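Glyceraldehyde-3-phosphate dehydrogenase (Sulfolobus solfataricus, PDB 1B7G) catalyses the phosphorylating oxidation of D-glyceraldehyde 3-phosphate in glycolysis, accepting NAD or NADP with a marked preference for the latter. Local coordinates at residues Val81-Pro86 with Ala104-Gly109; Ser118-Cys123 with Ala143-Ile148; Val137-Thr142 with Glu301-Pro306; Asp274-Met279 with Leu332-Gly337. The protein carries 1 engineered substitution. All blocks are in the same frame, centred on the assembly; numbering follows the deposited sequence.

Contact 1 (Val81-Pro86 with Ala104-Gly109); sequences VVDTTP and AIFQGG
V81, V82 and D83 run alongside A104, I105 and F106, two strand segments 16° from parallel, and the contact is closest where the ladder is regular. I105 N reaches V81 O at 2.9 Å, and D83 N returns the bond to I105 O at 2.8 Å. V82 and I105 lie on one face of the sheet, with V82 CG2 4.4 Å from I105 CG1 and helix 304-315 over them. V81 and A104 share the other face with Y97 of helix 89-99. That helix links the two strands, so the pair closes a beta-alpha-beta unit of the Rossmann-type nucleotide-binding domain. Beyond D83 and F106 the strands end and the chains diverge, from 4.7 Å between V81 CA and A104 CA to 6.0 Å between T84 CA and Q107 CA. The chain of Q107 bends at chi2 (-45°), which brings NE2 back to D83 O at 3.1 Å, above the carbonyl plane; N308 takes a second bond from this amide. T84 CG2 lies beside the amide, while its OG1 bonds to the carbonyl oxygens of N7, ending strand 2-7, and G8, in a probable glycine-rich turn. Where T85 and Q107 are partly exposed, a water bridges D83 OD1 and Q107 N. The same OD1 receives T85 N in an Asx turn and T85 OG1 on its syn lone pair; OD2 bonds to Y97 and lies obliquely near the F106 ring.

Contact 2 (Ser118-Cys123 with Ala143-Ile148); sequences SFSALC and ALLRTI
S120, L122 and C123 meet L145 and R146 in a buried packing contact between a strand-to-helix turn and the middle of a helix. The turn leaves strand 118-119, the outermost strand of the parallel Rossmann-type sheet at this end, and leads into helix 121-128. Its partner, helix 139-152, begins at the putative nucleophile C139 and also packs on the mixed sheet of the catalytic domain, so the contact lies where the two sheets of the subunit come together. No direct hydrogen bond crosses it; methyl and methylene groups, one sulfur and a water do the work. S120 turns its CB against the end of L145, 3.9 Å from CD1. L122 crosses R146 obliquely, its CD2 methyl 4.0 Å from CB at the base of the arginine. C123 reaches in with its sulfur, anti to its own carbonyl carbon (chi1 -54°), and C123 SG lies 3.5 Å from L145 O and 3.9 Å from L145 CB. The same sulfur is joined by a disulfide to C149, one turn further along the helix from L145, so a covalent link clamps the turn to the helix. R146 stretches away from this link, extended from CG to NE, and its guanidinium forms a salt bridge with E307 and hydrogen bonds to the carbonyl oxygens of P276 and R245. The remaining polar link is indirect: one water lies 2.7 Å from S120 OG, accepts from L122 N, and takes a weak bond at 3.4 Å from R146 NE, lying in the plane of the guanidinium at its edge.

Contact 3 (Val137-Thr142 with Glu301-Pro306); sequences VSCNTT and ESIVVP. With SO4 (sulfate ion), chain C.
I303 drives its side chain against C139 and T142, on the first turn of the helix that carries the putative nucleophile. From CB it branches two ways. I303 CG2 presses on C139, 3.6 Å from C139 CB and close to its sulfur. CG1, anti to the backbone N (chi1 -180°), runs past T142 in the opposite direction, 3.9 Å from its CG2, and CD1 ends 3.9 Å from C139 O. V304 CG1 packs on the lead-in to the helix, 3.6 Å from both V137 O and T142 OG1. The helix end itself is capped by S138, whose OG accepts from T141 N and T141 OG1 and donates to sulfate O4 at 2.8 Å. N140 grips the ion through its backbone N and ND2, and H193 and R166 bond to it; this sulfate, probably from the crystallisation liquor, occupies the inorganic phosphate site, to which H192 also belongs. Replacing S138 by an alanine would probably leave T141 N and T141 OG1 without this acceptor and cost the anion one bond. The N-terminal part of helix 304-315 and the residues before it lie against the first turn of helix 139-152, with I12 of helix 11-21 touching V304 and helix 193-198 flanking N140 and T141.

Contact 4 (Asp274-Met279 with Leu332-Gly337); sequences DIPEVM and LGILKG
E277 and L335 lie with their CA atoms 6.9 Å apart, where the irregular chain leaving helix 321-331 through a Schellman motif at G333 (phi 67°) passes the lead-in to strand 278-288. This is the margin of the mixed sheet of the catalytic domain: the backbone of L335 also bonds to R245, just ahead of the outermost strand 246-249. The carboxylate of E277 does most of the joining. Its chain bends at chi2 (87°), folding CG to 3.6 Å from L335 O and carrying OE2 to L335 N, a bond of 2.7 Å received on the anti side and somewhat out of the carboxylate plane. OE2 is also in a salt bridge with R270, so one buried oxygen serves a backbone amide and a guanidinium together. Were E277 shortened to an alanine, L335 N would probably lose this acceptor and R270 this countercharge. The oxygen is flanked by carbon as well, with I334 CA at 3.4 Å and L335 CB at 3.5 Å. Alongside the polar bond is an apolar contact, in which I334 lays its CD1 methyl on the proline ring, 3.8 Å from P276 CG.

How the contacts relate
Contacts 1, 2 and 3 are buried and contact 4 lies at the surface, yet the chemistry does not simply follow depth. Contact 1 is a backbone ladder inside the nucleotide-binding sheet, whereas contacts 2 and 3, which share helix 139-152, have no direct hydrogen bond between their segments and rely on apolar packing. Contact 4 depends on one charged side chain at the rim of the other sheet. Contact 3 is the hub and touches the remaining three: Q107 of contact 1 packs on V304, L145 of contact 2 on V137, and P276 of contact 4 on I303. Contact 2 also touches contact 4, where A143 packs on V278.

Contact 1 (Val81-Pro86 with Ala104-Gly109)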
loop_
_atom_site.group_PDB
_atom_site.type_symbol
_atom_site.label_atom_id
_atom_site.label_comp_id
_atom_site.label_asym_id
_atom_site.label_seq_id
_atom_site.Cartn_x
_atom_site.Cartn_y
_atom_site.Cartn_z
ATOM N N VAL A 81 13.676 -20.634 -16.073
ATOM C CA VAL A 81 13.356 -19.217 -16.141
ATOM C C VAL A 81 11.857 -18.966 -15.846
ATOM O O VAL A 81 11.047 -19.743 -16.373
ATOM C CB VAL A 81 13.627 -18.661 -17.548
ATOM C CG1 VAL A 81 13.379 -17.151 -17.585
ATOM C CG2 VAL A 81 15.048 -18.972 -18.021
ATOM N N VAL A 82 11.552 -18.006 -15.003
ATOM C CA VAL A 82 10.198 -17.515 -14.778
ATOM C C VAL A 82 10.008 -16.277 -15.695
ATOM O O VAL A 82 10.593 -15.213 -15.490
ATOM C CB VAL A 82 9.808 -17.101 -13.369
ATOM C CG1 VAL A 82 8.322 -16.680 -13.323
ATOM C CG2 VAL A 82 9.983 -18.247 -12.369
ATOM N N ASP A 83 9.266 -16.482 -16.776
ATOM C CA ASP A 83 9.054 -15.400 -17.742
ATOM C C ASP A 83 7.833 -14.589 -17.313
ATOM O O ASP A 83 6.734 -15.142 -17.253
ATOM C CB ASP A 83 8.889 -15.959 -19.151
ATOM C CG ASP A 83 8.728 -14.895 -20.219
ATOM O OD1 ASP A 83 7.907 -13.963 -20.077
ATOM O OD2 ASP A 83 9.414 -15.008 -21.258
ATOM N N THR A 84 8.078 -13.329 -17.012
ATOM C CA THR A 84 7.031 -12.407 -16.570
ATOM C C THR A 84 7.058 -11.144 -17.414
ATOM O O THR A 84 6.814 -10.037 -16.931
ATOM C CB THR A 84 7.147 -12.045 -15.088
ATOM O OG1 THR A 84 8.403 -11.423 -14.814
ATOM C CG2 THR A 84 7.002 -13.250 -14.183
ATOM N N THR A 85 7.373 -11.300 -18.684
ATOM C CA THR A 85 7.429 -10.243 -19.655
ATOM C C THR A 85 5.992 -9.855 -20.090
ATOM O O THR A 85 5.081 -10.648 -19.939
ATOM C CB THR A 85 8.199 -10.701 -20.911
ATOM O OG1 THR A 85 7.543 -11.831 -21.519
ATOM C CG2 THR A 85 9.619 -11.084 -20.533
ATOM N N PRO A 86 5.864 -8.775 -20.814
ATOM C CA PRO A 86 4.554 -8.300 -21.255
ATOM C C PRO A 86 3.824 -9.286 -22.117
ATOM O O PRO A 86 4.435 -10.199 -22.710
ATOM C CB PRO A 86 4.860 -6.942 -21.863
ATOM C CG PRO A 86 6.219 -6.540 -21.375
ATOM C CD PRO A 86 6.973 -7.831 -21.154
ATOM N N ALA A 104 10.961 -23.319 -18.764
ATOM C CA ALA A 104 10.418 -21.982 -18.517
ATOM C C ALA A 104 8.940 -21.965 -18.092
ATOM O O ALA A 104 8.149 -22.784 -18.533
ATOM C CB ALA A 104 10.612 -21.090 -19.700
ATOM N N ILE A 105 8.622 -20.994 -17.237
ATOM C CA ILE A 105 7.256 -20.793 -16.740
ATOM C C ILE A 105 6.707 -19.506 -17.376
ATOM O O ILE A 105 7.385 -18.459 -17.240
ATOM C CB ILE A 105 7.214 -20.587 -15.222
ATOM C CG1 ILE A 105 8.039 -21.613 -14.417
ATOM C CG2 ILE A 105 5.768 -20.603 -14.730
ATOM C CD1 ILE A 105 7.622 -23.044 -14.634
ATOM N N PHE A 106 5.547 -19.570 -18.041
ATOM C CA PHE A 106 5.056 -18.314 -18.659
ATOM C C PHE A 106 3.797 -17.804 -17.973
ATOM O O PHE A 106 3.169 -18.526 -17.200
ATOM C CB PHE A 106 4.838 -18.435 -20.143
ATOM C CG PHE A 106 5.959 -18.824 -21.045
ATOM C CD1 PHE A 106 6.251 -20.173 -21.253
ATOM C CD2 PHE A 106 6.708 -17.897 -21.725
ATOM C CE1 PHE A 106 7.252 -20.544 -22.115
ATOM C CE2 PHE A 106 7.740 -18.253 -22.556
ATOM C CZ PHE A 106 7.990 -19.599 -22.769
ATOM N N GLN A 107 3.440 -16.537 -18.218
ATOM C CA GLN A 107 2.271 -15.945 -17.563
ATOM C C GLN A 107 1.029 -16.076 -18.422
ATOM O O GLN A 107 1.138 -16.323 -19.625
ATOM C CB GLN A 107 2.542 -14.508 -17.118
ATOM C CG GLN A 107 3.796 -14.447 -16.197
ATOM C CD GLN A 107 3.816 -15.529 -15.158
ATOM O OE1 GLN A 107 2.868 -15.685 -14.387
ATOM N NE2 GLN A 107 4.904 -16.331 -15.101
ATOM N N GLY A 108 -0.148 -15.927 -17.833
ATOM C CA GLY A 108 -1.409 -16.120 -18.494
ATOM C C GLY A 108 -1.795 -15.341 -19.714
ATOM O O GLY A 108 -2.759 -15.679 -20.420
ATOM N N GLY A 109 -1.095 -14.267 -20.030
ATOM C CA GLY A 109 -1.319 -13.372 -21.133
ATOM C C GLY A 109 -0.793 -13.956 -22.442
ATOM O O GLY A 109 -1.088 -13.458 -23.523
HETATM O O HOH W 1 5.130 -14.924 -20.047
#

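Contact 2 (Ser118-Cys123 with Ala143-Ile148)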
loop_
_atom_site.group_PDB
_atom_site.type_symbol
_atom_site.label_atom_id
_atom_site.label_comp_id
_atom_site.label_asym_id
_atom_site.label_seq_id
_atom_site.Cartn_x
_atom_site.Cartn_y
_atom_site.Cartn_z
ATOM N N SER A 118 -1.015 -25.684 -19.400
ATOM C CA SER A 118 -1.344 -24.497 -18.562
ATOM C C SER A 118 -1.522 -25.066 -17.164
ATOM O O SER A 118 -1.803 -26.264 -17.032
ATOM C CB SER A 118 -2.623 -23.774 -19.036
ATOM O OG SER A 118 -2.336 -23.187 -20.281
ATOM N N PHE A 119 -1.429 -24.222 -16.143
ATOM C CA PHE A 119 -1.353 -24.687 -14.773
ATOM C C PHE A 119 -2.061 -23.825 -13.757
ATOM O O PHE A 119 -2.031 -22.606 -13.786
ATOM C CB PHE A 119 0.188 -24.590 -14.425
ATOM C CG PHE A 119 0.617 -24.866 -13.022
ATOM C CD1 PHE A 119 0.609 -23.922 -12.028
ATOM C CD2 PHE A 119 1.168 -26.113 -12.708
ATOM C CE1 PHE A 119 1.049 -24.177 -10.752
ATOM C CE2 PHE A 119 1.596 -26.409 -11.415
ATOM C CZ PHE A 119 1.561 -25.438 -10.427
ATOM N N SER A 120 -2.527 -24.437 -12.705
ATOM C CA SER A 120 -2.969 -23.862 -11.478
ATOM C C SER A 120 -2.734 -24.921 -10.400
ATOM O O SER A 120 -3.338 -25.978 -10.573
ATOM C CB SER A 120 -4.440 -23.412 -11.501
ATOM O OG SER A 120 -4.636 -22.425 -10.469
ATOM N N ALA A 121 -1.979 -24.650 -9.354
ATOM C CA ALA A 121 -1.558 -25.650 -8.391
ATOM C C ALA A 121 -2.658 -26.391 -7.682
ATOM O O ALA A 121 -2.528 -27.584 -7.418
ATOM C CB ALA A 121 -0.576 -25.098 -7.339
ATOM N N LEU A 122 -3.776 -25.777 -7.347
ATOM C CA LEU A 122 -4.890 -26.453 -6.731
ATOM C C LEU A 122 -5.596 -27.382 -7.723
ATOM O O LEU A 122 -6.536 -28.042 -7.268
ATOM C CB LEU A 122 -5.896 -25.465 -6.142
ATOM C CG LEU A 122 -5.662 -25.014 -4.703
ATOM C CD1 LEU A 122 -4.344 -24.263 -4.581
ATOM C CD2 LEU A 122 -6.801 -24.146 -4.187
ATOM N N CYS A 123 -5.268 -27.406 -9.009
ATOM C CA CYS A 123 -5.986 -28.266 -9.910
ATOM C C CYS A 123 -5.160 -29.329 -10.645
ATOM O O CYS A 123 -5.697 -30.425 -10.752
ATOM C CB CYS A 123 -6.745 -27.508 -11.044
ATOM S SG CYS A 123 -7.864 -26.232 -10.412
ATOM N N ALA A 143 -8.156 -17.349 -10.231
ATOM C CA ALA A 143 -9.132 -17.253 -9.158
ATOM C C ALA A 143 -10.342 -18.151 -9.471
ATOM O O ALA A 143 -10.828 -18.813 -8.574
ATOM C CB ALA A 143 -9.559 -15.789 -8.971
ATOM N N LEU A 144 -10.712 -18.233 -10.740
ATOM C CA LEU A 144 -11.846 -19.118 -11.114
ATOM C C LEU A 144 -11.475 -20.603 -10.886
ATOM O O LEU A 144 -12.262 -21.367 -10.354
ATOM C CB LEU A 144 -12.181 -18.868 -12.569
ATOM C CG LEU A 144 -13.056 -17.663 -12.980
ATOM C CD1 LEU A 144 -12.808 -17.369 -14.446
ATOM C CD2 LEU A 144 -14.534 -17.968 -12.743
ATOM N N LEU A 145 -10.265 -21.022 -11.274
ATOM C CA LEU A 145 -9.814 -22.391 -11.069
ATOM C C LEU A 145 -9.698 -22.789 -9.611
ATOM O O LEU A 145 -10.188 -23.872 -9.256
ATOM C CB LEU A 145 -8.471 -22.650 -11.783
ATOM C CG LEU A 145 -8.648 -22.669 -13.314
ATOM C CD1 LEU A 145 -7.302 -22.597 -14.010
ATOM C CD2 LEU A 145 -9.476 -23.902 -13.680
ATOM N N ARG A 146 -9.163 -21.933 -8.743
ATOM C CA ARG A 146 -9.078 -22.278 -7.337
ATOM C C ARG A 146 -10.493 -22.496 -6.773
ATOM O O ARG A 146 -10.666 -23.347 -5.928
ATOM C CB ARG A 146 -8.384 -21.250 -6.462
ATOM C CG ARG A 146 -6.917 -20.980 -6.905
ATOM C CD ARG A 146 -6.339 -20.106 -5.753
ATOM N NE ARG A 146 -4.945 -19.764 -6.069
ATOM C CZ ARG A 146 -4.367 -18.635 -5.643
ATOM N NH1 ARG A 146 -5.027 -17.800 -4.837
ATOM N NH2 ARG A 146 -3.115 -18.413 -6.007
ATOM N N THR A 147 -11.413 -21.595 -7.153
ATOM C CA THR A 147 -12.781 -21.720 -6.629
ATOM C C THR A 147 -13.449 -22.979 -7.192
ATOM O O THR A 147 -13.981 -23.726 -6.385
ATOM C CB THR A 147 -13.601 -20.454 -7.009
ATOM O OG1 THR A 147 -12.862 -19.304 -6.552
ATOM C CG2 THR A 147 -14.984 -20.515 -6.433
ATOM N N ILE A 148 -13.354 -23.249 -8.467
ATOM C CA ILE A 148 -13.971 -24.426 -9.095
ATOM C C ILE A 148 -13.349 -25.747 -8.620
ATOM O O ILE A 148 -14.067 -26.681 -8.220
ATOM C CB ILE A 148 -13.865 -24.359 -10.626
ATOM C CG1 ILE A 148 -14.565 -23.169 -11.284
ATOM C CG2 ILE A 148 -14.423 -25.667 -11.215
ATOM C CD1 ILE A 148 -14.140 -22.958 -12.733
HETATM O O HOH W 2 -4.408 -22.636 -7.817
#

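Contact 3 (Val137-Thr142 with Glu301-Pro306)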
loop_
_atom_site.group_PDB
_atom_site.type_symbol
_atom_site.label_atom_id
_atom_site.label_comp_id
_atom_site.label_asym_id
_atom_site.label_seq_id
_atom_site.Cartn_x
_atom_site.Cartn_y
_atom_site.Cartn_z
ATOM N N VAL A 137 -1.887 -19.752 -15.698
ATOM C CA VAL A 137 -3.023 -18.989 -16.231
ATOM C C VAL A 137 -3.066 -17.570 -15.649
ATOM O O VAL A 137 -2.384 -17.246 -14.674
ATOM C CB VAL A 137 -4.372 -19.662 -15.973
ATOM C CG1 VAL A 137 -4.681 -20.667 -17.097
ATOM C CG2 VAL A 137 -4.419 -20.352 -14.626
ATOM N N SER A 138 -3.897 -16.712 -16.267
ATOM C CA SER A 138 -3.962 -15.311 -15.839
ATOM C C SER A 138 -4.469 -15.189 -14.432
ATOM O O SER A 138 -5.025 -16.117 -13.821
ATOM C CB SER A 138 -4.898 -14.521 -16.813
ATOM O OG SER A 138 -6.260 -14.894 -16.461
ATOM N N CYS A 139 -4.414 -13.970 -13.874
ATOM C CA CYS A 139 -4.888 -13.706 -12.533
ATOM C C CYS A 139 -6.368 -14.080 -12.330
ATOM O O CYS A 139 -6.735 -14.674 -11.332
ATOM C CB CYS A 139 -4.747 -12.164 -12.268
ATOM S SG CYS A 139 -3.026 -11.594 -12.545
ATOM N N ASN A 140 -7.247 -13.665 -13.267
ATOM C CA ASN A 140 -8.671 -13.987 -13.035
ATOM C C ASN A 140 -8.949 -15.433 -13.399
ATOM O O ASN A 140 -9.817 -16.044 -12.781
ATOM C CB ASN A 140 -9.559 -13.001 -13.828
ATOM C CG ASN A 140 -9.601 -11.656 -13.102
ATOM O OD1 ASN A 140 -9.796 -11.614 -11.889
ATOM N ND2 ASN A 140 -9.423 -10.567 -13.814
ATOM N N THR A 141 -8.146 -16.027 -14.311
ATOM C CA THR A 141 -8.382 -17.446 -14.617
ATOM C C THR A 141 -8.013 -18.271 -13.386
ATOM O O THR A 141 -8.656 -19.249 -13.007
ATOM C CB THR A 141 -7.550 -17.904 -15.817
ATOM O OG1 THR A 141 -7.769 -17.023 -16.931
ATOM C CG2 THR A 141 -7.957 -19.322 -16.237
ATOM N N THR A 142 -6.885 -17.865 -12.756
ATOM C CA THR A 142 -6.456 -18.546 -11.527
ATOM C C THR A 142 -7.516 -18.528 -10.458
ATOM O O THR A 142 -7.746 -19.525 -9.763
ATOM C CB THR A 142 -5.157 -17.940 -10.982
ATOM O OG1 THR A 142 -4.087 -18.097 -11.930
ATOM C CG2 THR A 142 -4.724 -18.612 -9.680
ATOM N N GLU A 301 -2.219 -8.040 -8.487
ATOM C CA GLU A 301 -0.747 -7.921 -8.453
ATOM C C GLU A 301 -0.061 -9.166 -7.876
ATOM O O GLU A 301 1.127 -9.361 -8.155
ATOM C CB GLU A 301 -0.377 -6.696 -7.617
ATOM C CG GLU A 301 -0.863 -5.376 -8.288
ATOM C CD GLU A 301 -0.538 -4.224 -7.301
ATOM O OE1 GLU A 301 -1.143 -4.189 -6.213
ATOM O OE2 GLU A 301 0.343 -3.427 -7.617
ATOM N N SER A 302 -0.759 -9.932 -7.076
ATOM C CA SER A 302 -0.125 -11.048 -6.377
ATOM C C SER A 302 -0.718 -12.429 -6.499
ATOM O O SER A 302 -0.028 -13.371 -6.039
ATOM C CB SER A 302 -0.108 -10.672 -4.888
ATOM O OG SER A 302 -1.366 -10.654 -4.288
ATOM N N ILE A 303 -1.948 -12.632 -6.929
ATOM C CA ILE A 303 -2.533 -13.960 -6.939
ATOM C C ILE A 303 -1.699 -15.026 -7.624
ATOM O O ILE A 303 -1.599 -16.131 -7.055
ATOM C CB ILE A 303 -3.980 -13.965 -7.501
ATOM C CG1 ILE A 303 -4.507 -15.412 -7.456
ATOM C CG2 ILE A 303 -3.990 -13.350 -8.912
ATOM C CD1 ILE A 303 -6.043 -15.501 -7.599
ATOM N N VAL A 304 -0.970 -14.719 -8.692
ATOM C CA VAL A 304 -0.210 -15.754 -9.377
ATOM C C VAL A 304 1.181 -16.001 -8.793
ATOM O O VAL A 304 1.862 -16.927 -9.274
ATOM C CB VAL A 304 -0.112 -15.601 -10.892
ATOM C CG1 VAL A 304 -1.499 -15.639 -11.537
ATOM C CG2 VAL A 304 0.651 -14.377 -11.365
ATOM N N VAL A 305 1.632 -15.218 -7.850
ATOM C CA VAL A 305 2.964 -15.430 -7.259
ATOM C C VAL A 305 3.176 -16.813 -6.704
ATOM O O VAL A 305 4.080 -17.499 -7.224
ATOM C CB VAL A 305 3.257 -14.291 -6.259
ATOM C CG1 VAL A 305 4.575 -14.473 -5.514
ATOM C CG2 VAL A 305 3.310 -12.997 -7.098
ATOM N N PRO A 306 2.392 -17.341 -5.773
ATOM C CA PRO A 306 2.534 -18.683 -5.268
ATOM C C PRO A 306 2.392 -19.731 -6.355
ATOM O O PRO A 306 3.162 -20.725 -6.369
ATOM C CB PRO A 306 1.545 -18.819 -4.133
ATOM C CG PRO A 306 0.509 -17.769 -4.438
ATOM C CD PRO A 306 1.215 -16.657 -5.165
HETATM S S SO4 C . -7.174 -11.410 -16.701
HETATM O O1 SO4 C . -6.339 -10.369 -17.286
HETATM O O2 SO4 C . -8.628 -10.855 -16.537
HETATM O O3 SO4 C . -6.812 -11.903 -15.374
HETATM O O4 SO4 C . -7.177 -12.513 -17.679
#

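Contact 4 (Asp274-Met279 with Leu332-Gly337)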
loop_
_atom_site.group_PDB
_atom_site.type_symbol
_atom_site.label_atom_id
_atom_site.label_comp_id
_atom_site.label_asym_id
_atom_site.label_seq_id
_atom_site.Cartn_x
_atom_site.Cartn_y
_atom_site.Cartn_z
ATOM N N ASP A 274 0.059 -7.040 -0.387
ATOM C CA ASP A 274 -0.424 -8.113 -1.234
ATOM C C ASP A 274 -1.430 -9.023 -0.559
ATOM O O ASP A 274 -1.344 -9.371 0.610
ATOM C CB ASP A 274 0.742 -8.985 -1.785
ATOM C CG ASP A 274 1.531 -8.216 -2.817
ATOM O OD1 ASP A 274 1.057 -7.114 -3.228
ATOM O OD2 ASP A 274 2.605 -8.672 -3.239
ATOM N N ILE A 275 -2.465 -9.414 -1.324
ATOM C CA ILE A 275 -3.420 -10.413 -0.837
ATOM C C ILE A 275 -3.559 -11.435 -1.972
ATOM O O ILE A 275 -4.429 -11.318 -2.850
ATOM C CB ILE A 275 -4.785 -9.889 -0.464
ATOM C CG1 ILE A 275 -4.755 -8.818 0.644
ATOM C CG2 ILE A 275 -5.779 -10.993 -0.080
ATOM C CD1 ILE A 275 -6.113 -8.169 0.871
ATOM N N PRO A 276 -2.712 -12.468 -1.950
ATOM C CA PRO A 276 -2.670 -13.433 -3.018
ATOM C C PRO A 276 -3.832 -14.421 -3.031
ATOM O O PRO A 276 -3.950 -15.229 -3.965
ATOM C CB PRO A 276 -1.356 -14.176 -2.829
ATOM C CG PRO A 276 -0.650 -13.533 -1.675
ATOM C CD PRO A 276 -1.611 -12.652 -0.953
ATOM N N GLU A 277 -4.598 -14.506 -1.971
ATOM C CA GLU A 277 -5.711 -15.407 -1.841
ATOM C C GLU A 277 -6.989 -14.905 -2.541
ATOM O O GLU A 277 -7.207 -13.687 -2.576
ATOM C CB GLU A 277 -6.055 -15.597 -0.361
ATOM C CG GLU A 277 -4.859 -16.145 0.469
ATOM C CD GLU A 277 -3.936 -15.066 0.995
ATOM O OE1 GLU A 277 -4.184 -13.860 0.736
ATOM O OE2 GLU A 277 -2.934 -15.413 1.677
ATOM N N VAL A 278 -7.842 -15.820 -2.958
ATOM C CA VAL A 278 -9.166 -15.429 -3.519
ATOM C C VAL A 278 -10.004 -14.960 -2.356
ATOM O O VAL A 278 -10.026 -15.677 -1.337
ATOM C CB VAL A 278 -9.841 -16.616 -4.247
ATOM C CG1 VAL A 278 -11.276 -16.300 -4.696
ATOM C CG2 VAL A 278 -9.031 -16.972 -5.494
ATOM N N MET A 279 -10.609 -13.761 -2.410
ATOM C CA MET A 279 -11.336 -13.189 -1.296
ATOM C C MET A 279 -12.855 -13.354 -1.455
ATOM O O MET A 279 -13.482 -12.559 -2.174
ATOM C CB MET A 279 -11.017 -11.693 -1.132
ATOM C CG MET A 279 -9.621 -11.383 -0.614
ATOM S SD MET A 279 -9.017 -9.761 -1.130
ATOM C CE MET A 279 -8.314 -10.088 -2.693
ATOM N N LEU A 332 5.408 -18.034 2.146
ATOM C CA LEU A 332 4.947 -16.730 1.599
ATOM C C LEU A 332 3.848 -16.142 2.449
ATOM O O LEU A 332 3.233 -15.140 2.043
ATOM C CB LEU A 332 4.463 -16.931 0.163
ATOM C CG LEU A 332 5.539 -17.380 -0.842
ATOM C CD1 LEU A 332 4.937 -17.424 -2.240
ATOM C CD2 LEU A 332 6.724 -16.420 -0.839
ATOM N N GLY A 333 3.531 -16.833 3.530
ATOM C CA GLY A 333 2.507 -16.420 4.469
ATOM C C GLY A 333 1.108 -16.449 3.864
ATOM O O GLY A 333 0.317 -15.544 4.139
ATOM N N ILE A 334 0.793 -17.497 3.115
ATOM C CA ILE A 334 -0.508 -17.634 2.465
ATOM C C ILE A 334 -1.546 -18.011 3.511
ATOM O O ILE A 334 -1.259 -18.744 4.454
ATOM C CB ILE A 334 -0.453 -18.666 1.332
ATOM C CG1 ILE A 334 0.527 -18.286 0.225
ATOM C CG2 ILE A 334 -1.826 -18.941 0.725
ATOM C CD1 ILE A 334 0.408 -16.863 -0.301
ATOM N N LEU A 335 -2.744 -17.449 3.422
ATOM C CA LEU A 335 -3.771 -17.709 4.418
ATOM C C LEU A 335 -4.893 -18.615 3.982
ATOM O O LEU A 335 -5.123 -18.837 2.813
ATOM C CB LEU A 335 -4.385 -16.323 4.786
ATOM C CG LEU A 335 -3.400 -15.284 5.317
ATOM C CD1 LEU A 335 -4.091 -13.908 5.433
ATOM C CD2 LEU A 335 -2.842 -15.717 6.674
ATOM N N LYS A 336 -5.727 -19.018 4.933
ATOM C CA LYS A 336 -6.983 -19.717 4.644
ATOM C C LYS A 336 -7.962 -19.203 5.712
ATOM O O LYS A 336 -7.520 -18.442 6.569
ATOM C CB LYS A 336 -6.871 -21.251 4.721
ATOM C CG LYS A 336 -6.590 -21.682 6.181
ATOM C CD LYS A 336 -6.569 -23.214 6.289
ATOM C CE LYS A 336 -6.112 -23.506 7.759
ATOM N NZ LYS A 336 -6.168 -24.990 7.958
ATOM N N GLY A 337 -9.218 -19.587 5.673
ATOM C CA GLY A 337 -10.200 -19.194 6.664
ATOM C C GLY A 337 -10.620 -17.732 6.446
ATOM O O GLY A 337 -10.479 -17.204 5.338
#